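Local coordinates for protein AlbC (Streptomyces noursei, PDB 3OQV) that joins two amino acids delivered as aminoacyl-tRNAs into a cyclodipeptide, without ATP, on the route to the antibacterial albonoursin, at residues 31-36 against 191-196; 137-142 against 148-153; 156-161 against 165-170. All blocks are in the same frame, centred on the assembly; numbering follows the deposited sequence.

How the interactions relate
Burial falls from interaction 1 to interaction 3. Interaction 1, its centre about 11 Å from that of the chain, is a core contact between the central strand of the parallel sheet and the end of helix 169-193. Interaction 2 is partly buried and joins helix 126-141 to helix 143-158; interaction 3, its centre about 18 Å from that of the chain, is a surface contact joining the end of helix 143-158 to the approach to helix 169-193. Interactions 2 and 3 thus share helix 143-158, interactions 1 and 3 helix 169-193. The chemistry follows: aromatic and aliphatic packing in interaction 1, one phenylalanine edge in interaction 2, and in interaction 3 an apolar cluster beside an arginine that holds a helix-end carbonyl and reaches weakly across to a backbone oxygen.

Interaction 1 (31-36 against 191-196); sequences HALIGI and GVFSVP. With DTD (dithiane diol), chain B.
In the Rossmann-fold core of AlbC, strand 29-37, the middle one of five parallel strands, meets the C-terminal end of helix 169-193 through His31 and Leu33. The imidazole of His31 and the ring of Phe193 are slid apart, with centroids 5.0 Å distant and planes at 28°, so they scarcely overlap. Phe193 CB adds an off-centre CH-pi contact, 4.2 Å from the His31 ring centroid. Val195, just past the helix, brings its CG2 methyl to 3.7 Å from His31 CB. The imidazole reaches both residues because CG is anti to the strand nitrogen (chi1 -178°). Both ring nitrogens are satisfied by residues beyond the two segments, ND1 by Ser198 OG and NE2 by Asp63 OD2, which fixes the ring's rotation. A leucine here would probably leave Ser198 and Asp63 without these partners and take away the flat surface beside Phe193. Further along the strand lies the dithiane diol pocket, where Gly35 CA is 3.5 Å from C4 of the ligand. Leu33 lies between, close to Leu200, which is essential for the specificity of the synthase. The CD1 methyl of Leu33 crosses to the far end of the phenylalanine ring, 3.8 Å from Phe193 CZ.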
# COMPACT_ATOMS: atom_id res chain seq x y z
N HIS A 31 15.10 -6.16 3.43
CA HIS A 31 14.14 -5.07 3.56
C HIS A 31 12.73 -5.61 3.43
O HIS A 31 12.44 -6.39 2.53
CB HIS A 31 14.36 -4.00 2.49
CG HIS A 31 13.42 -2.84 2.60
ND1 HIS A 31 12.28 -2.72 1.83
CD2 HIS A 31 13.46 -1.75 3.40
CE1 HIS A 31 11.64 -1.61 2.16
NE2 HIS A 31 12.33 -1.01 3.12
N ALA A 32 11.84 -5.15 4.30
CA ALA A 32 10.41 -5.38 4.13
C ALA A 32 9.66 -4.07 4.00
O ALA A 32 10.02 -3.05 4.62
CB ALA A 32 9.85 -6.18 5.29
N LEU A 33 8.61 -4.10 3.19
CA LEU A 33 7.65 -3.02 3.14
C LEU A 33 6.30 -3.49 3.69
O LEU A 33 5.75 -4.51 3.26
CB LEU A 33 7.49 -2.51 1.70
CG LEU A 33 6.24 -1.67 1.47
CD1 LEU A 33 6.42 -0.30 2.10
CD2 LEU A 33 5.93 -1.56 -0.02
N ILE A 34 5.78 -2.74 4.66
CA ILE A 34 4.41 -2.92 5.15
C ILE A 34 3.55 -1.73 4.74
O ILE A 34 3.73 -0.62 5.26
CB ILE A 34 4.38 -2.98 6.68
CG1 ILE A 34 5.19 -4.18 7.18
CG2 ILE A 34 2.93 -3.05 7.19
CD1 ILE A 34 5.54 -4.12 8.67
N GLY A 35 2.72 -1.94 3.72
CA GLY A 35 1.87 -0.88 3.22
C GLY A 35 0.52 -0.98 3.90
O GLY A 35 -0.02 -2.07 4.06
N ILE A 36 0.03 0.16 4.40
CA ILE A 36 -1.18 0.19 5.20
C ILE A 36 -2.17 1.13 4.52
O ILE A 36 -1.98 2.33 4.50
CB ILE A 36 -0.89 0.70 6.63
CG1 ILE A 36 0.10 -0.23 7.31
CG2 ILE A 36 -2.20 0.76 7.43
CD1 ILE A 36 0.52 0.18 8.70
N GLY A 191 14.26 0.19 -5.72
CA GLY A 191 14.63 1.52 -6.17
C GLY A 191 14.03 2.63 -5.32
O GLY A 191 14.66 3.66 -5.09
N VAL A 192 12.79 2.43 -4.87
CA VAL A 192 12.13 3.41 -4.01
C VAL A 192 12.84 3.59 -2.65
O VAL A 192 12.94 4.72 -2.13
CB VAL A 192 10.65 3.04 -3.79
CG1 VAL A 192 10.01 3.95 -2.73
CG2 VAL A 192 9.86 3.19 -5.11
N PHE A 193 13.29 2.49 -2.06
CA PHE A 193 13.82 2.51 -0.70
C PHE A 193 15.34 2.33 -0.69
O PHE A 193 15.94 2.17 0.37
CB PHE A 193 13.15 1.44 0.18
CG PHE A 193 11.68 1.64 0.34
CD1 PHE A 193 11.20 2.66 1.17
CD2 PHE A 193 10.78 0.91 -0.42
CE1 PHE A 193 9.84 2.90 1.29
CE2 PHE A 193 9.40 1.14 -0.30
CZ PHE A 193 8.93 2.14 0.55
N SER A 194 15.93 2.25 -1.88
CA SER A 194 17.38 2.07 -2.05
C SER A 194 17.94 0.87 -1.29
O SER A 194 18.89 0.99 -0.49
CB SER A 194 18.16 3.34 -1.63
OG SER A 194 17.44 4.53 -1.92
N VAL A 195 17.41 -0.31 -1.58
CA VAL A 195 17.88 -1.54 -0.97
C VAL A 195 17.99 -2.58 -2.06
O VAL A 195 17.35 -2.46 -3.11
CB VAL A 195 16.89 -2.04 0.10
CG1 VAL A 195 16.97 -1.17 1.35
CG2 VAL A 195 15.47 -2.08 -0.46
N PRO A 196 18.84 -3.60 -1.85
CA PRO A 196 19.11 -4.54 -2.93
C PRO A 196 17.90 -5.44 -3.18
O PRO A 196 17.67 -5.86 -4.31
CB PRO A 196 20.28 -5.37 -2.40
CG PRO A 196 20.84 -4.60 -1.23
CD PRO A 196 19.68 -3.84 -0.66
S1 DTD B . 1.62 -1.25 -1.92
C1 DTD B . 0.33 -2.45 -1.86
C2 DTD B . -0.11 -2.59 -0.41
O2 DTD B . -0.76 -3.85 -0.21
C3 DTD B . -1.02 -1.42 -0.04
O3 DTD B . -1.99 -1.80 0.95
C4 DTD B . -0.20 -0.24 0.48
S4 DTD B . 1.06 0.21 -0.67

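Interaction 2 (137-142 against 148-153); sequences RAFEED and ACEDMV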
# COMPACT_ATOMS: atom_id res chain seq x y z
N ARG A 137 5.29 5.42 -17.43
CA ARG A 137 5.63 4.99 -18.77
C ARG A 137 5.21 3.55 -19.07
O ARG A 137 4.58 3.28 -20.09
CB ARG A 137 7.13 5.18 -19.04
CG ARG A 137 7.70 4.24 -20.10
CD ARG A 137 8.89 4.86 -20.83
NE ARG A 137 9.61 5.81 -19.99
CZ ARG A 137 10.57 5.47 -19.12
NH1 ARG A 137 11.15 6.40 -18.38
NH2 ARG A 137 10.93 4.20 -18.99
N ALA A 138 5.55 2.62 -18.17
CA ALA A 138 5.12 1.23 -18.31
C ALA A 138 3.61 1.12 -18.46
O ALA A 138 3.13 0.30 -19.25
CB ALA A 138 5.61 0.39 -17.13
N PHE A 139 2.86 1.94 -17.73
CA PHE A 139 1.41 1.86 -17.78
C PHE A 139 0.86 2.26 -19.15
O PHE A 139 -0.17 1.75 -19.60
CB PHE A 139 0.75 2.73 -16.71
CG PHE A 139 -0.75 2.79 -16.81
CD1 PHE A 139 -1.54 1.83 -16.21
CD2 PHE A 139 -1.36 3.79 -17.57
CE1 PHE A 139 -2.92 1.87 -16.33
CE2 PHE A 139 -2.74 3.84 -17.68
CZ PHE A 139 -3.52 2.88 -17.07
N GLU A 140 1.54 3.19 -19.80
CA GLU A 140 1.09 3.66 -21.10
C GLU A 140 1.52 2.72 -22.21
O GLU A 140 0.92 2.71 -23.28
CB GLU A 140 1.62 5.07 -21.38
CG GLU A 140 0.84 6.16 -20.69
CD GLU A 140 1.73 7.28 -20.21
OE1 GLU A 140 2.94 7.27 -20.55
OE2 GLU A 140 1.24 8.18 -19.49
N GLU A 141 2.58 1.95 -21.96
CA GLU A 141 3.38 1.38 -23.04
C GLU A 141 3.40 -0.14 -22.98
O GLU A 141 3.78 -0.80 -23.94
CB GLU A 141 4.80 1.93 -23.00
CG GLU A 141 4.89 3.44 -23.19
CD GLU A 141 6.27 3.88 -23.65
OE1 GLU A 141 7.26 3.19 -23.34
OE2 GLU A 141 6.35 4.93 -24.32
N ASP A 142 2.99 -0.69 -21.83
CA ASP A 142 3.01 -2.14 -21.63
C ASP A 142 1.59 -2.64 -21.39
O ASP A 142 0.97 -2.29 -20.39
CB ASP A 142 3.90 -2.50 -20.44
CG ASP A 142 4.20 -3.99 -20.36
OD1 ASP A 142 3.26 -4.79 -20.13
OD2 ASP A 142 5.39 -4.36 -20.48
N ALA A 148 -3.04 -5.31 -15.60
CA ALA A 148 -2.80 -5.70 -14.21
C ALA A 148 -3.13 -4.56 -13.25
O ALA A 148 -3.82 -4.76 -12.25
CB ALA A 148 -1.35 -6.14 -14.03
N CYS A 149 -2.61 -3.37 -13.54
CA CYS A 149 -2.98 -2.19 -12.78
C CYS A 149 -4.48 -1.97 -12.79
O CYS A 149 -5.07 -1.68 -11.77
CB CYS A 149 -2.28 -0.95 -13.34
SG CYS A 149 -0.54 -0.90 -12.92
N GLU A 150 -5.10 -2.15 -13.96
CA GLU A 150 -6.52 -1.90 -14.10
C GLU A 150 -7.34 -2.89 -13.29
O GLU A 150 -8.33 -2.53 -12.65
CB GLU A 150 -6.92 -1.96 -15.59
CG GLU A 150 -6.36 -0.81 -16.41
CD GLU A 150 -6.51 -1.01 -17.92
OE1 GLU A 150 -7.00 -2.08 -18.35
OE2 GLU A 150 -6.14 -0.08 -18.67
N ASP A 151 -6.91 -4.15 -13.28
CA ASP A 151 -7.53 -5.14 -12.42
C ASP A 151 -7.45 -4.75 -10.95
O ASP A 151 -8.42 -4.87 -10.20
CB ASP A 151 -6.91 -6.53 -12.64
CG ASP A 151 -7.29 -7.13 -13.98
OD1 ASP A 151 -8.29 -6.66 -14.59
OD2 ASP A 151 -6.59 -8.06 -14.44
N MET A 152 -6.29 -4.22 -10.56
CA MET A 152 -6.11 -3.69 -9.23
C MET A 152 -7.04 -2.51 -8.95
O MET A 152 -7.60 -2.42 -7.87
CB MET A 152 -4.66 -3.25 -9.00
CG MET A 152 -4.35 -3.00 -7.54
SD MET A 152 -2.60 -2.70 -7.25
CE MET A 152 -2.66 -2.13 -5.55
N VAL A 153 -7.16 -1.60 -9.92
CA VAL A 153 -8.12 -0.50 -9.81
C VAL A 153 -9.53 -1.02 -9.48
O VAL A 153 -10.19 -0.52 -8.56
CB VAL A 153 -8.14 0.39 -11.07
CG1 VAL A 153 -9.34 1.35 -11.03
CG2 VAL A 153 -6.82 1.17 -11.21
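Phe139 reaches from helix 126-141 to Cys149 and Glu150 on the next helix, and its ring is the only side chain of 137-142 to touch 148-153. CG lies anti to the backbone nitrogen (chi1 174°), which carries the ring nearer to the opposing helix than the initial direction of the side chain would suggest. The ring is turned about perpendicular to the CA-CB-CG plane (chi2 86°). It presents an edge: Cys149 CB sits near the ring plane, 4.1 Å from Phe139 CD1 and 4.2 Å from Phe139 CE1. In Cys149 the sulfur is anti to the carbonyl carbon, and it is the beta carbon that meets the ring. The two backbones are nearest at these same residues, with Phe139 CA 7.8 Å from Cys149 CA.

This is a tight connection between two consecutive helices, 126-141 and 143-158, in the helical part of the Rossmann-type fold. Asp142 ends the first and N-caps the second, its OD1 accepting from Phe145 N. Ala138 O takes bonds from both Glu141 N and Asp142 N. Phe139 also touches Leu176 of helix 169-193, and its side chain lies about 4 Å from that of Leu180, a probable substrate-binding residue. On the solvent side, the nearly straight chain of Glu150 brings its carboxylate obliquely to the ring, with Glu150 OE2 4.3 Å from Phe139 CZ.

Interaction 3 (156-161 against 165-170); sequences VVMNRP and VGISAE
Segment 156-161 carries the end of helix 143-158 into the loop, and 165-170 runs extended through Gly166 and Ile167 before Ser168, the N-cap residue, starts helix 169-193. The backbones are nearest where Val157 CA lies 7.4 Å from Ile167 CA. As the first helix ends, Val157 O accepts from Arg160 N and, at 3.0 Å, from Arg160 NH1, the two donors arriving from opposite faces of its carbonyl plane.

The bond from NH1 is fairly straight (162° at the hydrogen), and the oxygen lies almost in the guanidinium plane. Arg160 gets there by placing CG between its own N and carbonyl carbon (chi1 67°) and then stretching out as far as NE. A water accepts from Arg160 NH1 at 2.8 Å; its link on to Val165 O is too short to be certain. Across the contact, Arg160 NH2 makes a weak bond to Gly166 O, 3.1 Å long and bent to 122°. The main charge partner is Asp78, whose OD1 forms a salt bridge with Arg160 NE and so links the turn to helix 71-78.

Beside these polar bonds, Ile167 lays its CD1 methyl against both Val157 and Met158. Ile167 CD1 is 3.4 Å from Val157 CG1, tighter than usual van der Waals contact. Bends at chi2 and chi3 fold the methionine chain, whose SD comes to Ile167 CD1 with the two side chains crossing at about a right angle. Together the contacts close a short surface loop joining consecutive helices 143-158 and 169-193, in which an arginine binds the carbonyl end of the first helix and an isoleucine packs against its last turn.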
# COMPACT_ATOMS: atom_id res chain seq x y z
N VAL A 156 -9.68 -2.19 -5.91
CA VAL A 156 -9.75 -1.04 -5.02
C VAL A 156 -11.17 -0.46 -5.00
O VAL A 156 -11.73 -0.20 -3.94
CB VAL A 156 -8.77 0.08 -5.44
CG1 VAL A 156 -9.04 1.35 -4.65
CG2 VAL A 156 -7.32 -0.38 -5.27
N VAL A 157 -11.73 -0.26 -6.19
CA VAL A 157 -13.06 0.34 -6.29
C VAL A 157 -14.09 -0.56 -5.62
O VAL A 157 -14.86 -0.12 -4.77
CB VAL A 157 -13.47 0.56 -7.77
CG1 VAL A 157 -14.95 0.88 -7.86
CG2 VAL A 157 -12.65 1.70 -8.38
N MET A 158 -14.06 -1.84 -5.98
CA MET A 158 -15.13 -2.75 -5.59
C MET A 158 -15.08 -3.01 -4.09
O MET A 158 -16.04 -3.49 -3.50
CB MET A 158 -15.04 -4.06 -6.37
CG MET A 158 -15.40 -3.92 -7.85
SD MET A 158 -17.13 -3.43 -8.14
CE MET A 158 -17.90 -4.06 -6.65
N ASN A 159 -13.99 -2.60 -3.46
CA ASN A 159 -13.78 -2.89 -2.05
C ASN A 159 -13.66 -1.63 -1.21
O ASN A 159 -13.29 -1.70 -0.03
CB ASN A 159 -12.55 -3.80 -1.87
CG ASN A 159 -12.75 -5.18 -2.47
OD1 ASN A 159 -13.70 -5.89 -2.13
ND2 ASN A 159 -11.86 -5.57 -3.39
N ARG A 160 -14.04 -0.50 -1.79
CA ARG A 160 -13.89 0.80 -1.14
C ARG A 160 -14.80 0.95 0.07
O ARG A 160 -15.89 0.36 0.13
CB ARG A 160 -14.17 1.93 -2.13
CG ARG A 160 -15.62 1.99 -2.60
CD ARG A 160 -15.78 2.91 -3.80
NE ARG A 160 -17.18 3.19 -4.10
CZ ARG A 160 -17.95 2.40 -4.83
NH1 ARG A 160 -17.47 1.26 -5.30
NH2 ARG A 160 -19.21 2.75 -5.09
N PRO A 161 -14.38 1.77 1.04
CA PRO A 161 -15.18 2.19 2.19
C PRO A 161 -16.54 2.73 1.76
O PRO A 161 -16.65 3.30 0.67
CB PRO A 161 -14.35 3.33 2.79
CG PRO A 161 -12.94 3.01 2.39
CD PRO A 161 -13.05 2.43 1.02
N VAL A 165 -22.39 1.54 -4.09
CA VAL A 165 -22.42 0.24 -4.75
C VAL A 165 -21.93 0.32 -6.18
O VAL A 165 -21.05 -0.45 -6.59
CB VAL A 165 -23.84 -0.35 -4.77
CG1 VAL A 165 -23.79 -1.78 -5.31
CG2 VAL A 165 -24.46 -0.30 -3.38
N GLY A 166 -22.52 1.22 -6.95
CA GLY A 166 -22.28 1.29 -8.39
C GLY A 166 -20.92 1.88 -8.70
O GLY A 166 -20.42 2.72 -7.96
N ILE A 167 -20.30 1.37 -9.76
CA ILE A 167 -19.09 1.96 -10.34
C ILE A 167 -19.45 2.98 -11.43
O ILE A 167 -20.39 2.77 -12.20
CB ILE A 167 -18.21 0.87 -10.98
CG1 ILE A 167 -17.67 -0.07 -9.91
CG2 ILE A 167 -17.05 1.48 -11.73
CD1 ILE A 167 -16.49 -0.90 -10.38
N SER A 168 -18.68 4.06 -11.52
CA SER A 168 -18.71 4.89 -12.72
C SER A 168 -17.31 5.15 -13.27
O SER A 168 -16.31 4.77 -12.66
CB SER A 168 -19.42 6.22 -12.45
OG SER A 168 -18.59 7.11 -11.72
N ALA A 169 -17.25 5.81 -14.42
CA ALA A 169 -16.00 6.31 -14.95
C ALA A 169 -15.21 7.13 -13.93
O ALA A 169 -13.98 7.06 -13.90
CB ALA A 169 -16.24 7.12 -16.23
N GLU A 170 -15.91 7.87 -13.06
CA GLU A 170 -15.24 8.68 -12.04
C GLU A 170 -14.58 7.85 -10.93
O GLU A 170 -13.52 8.24 -10.41
CB GLU A 170 -16.19 9.73 -11.44
O HOH W 1 -18.89 -1.08 -5.74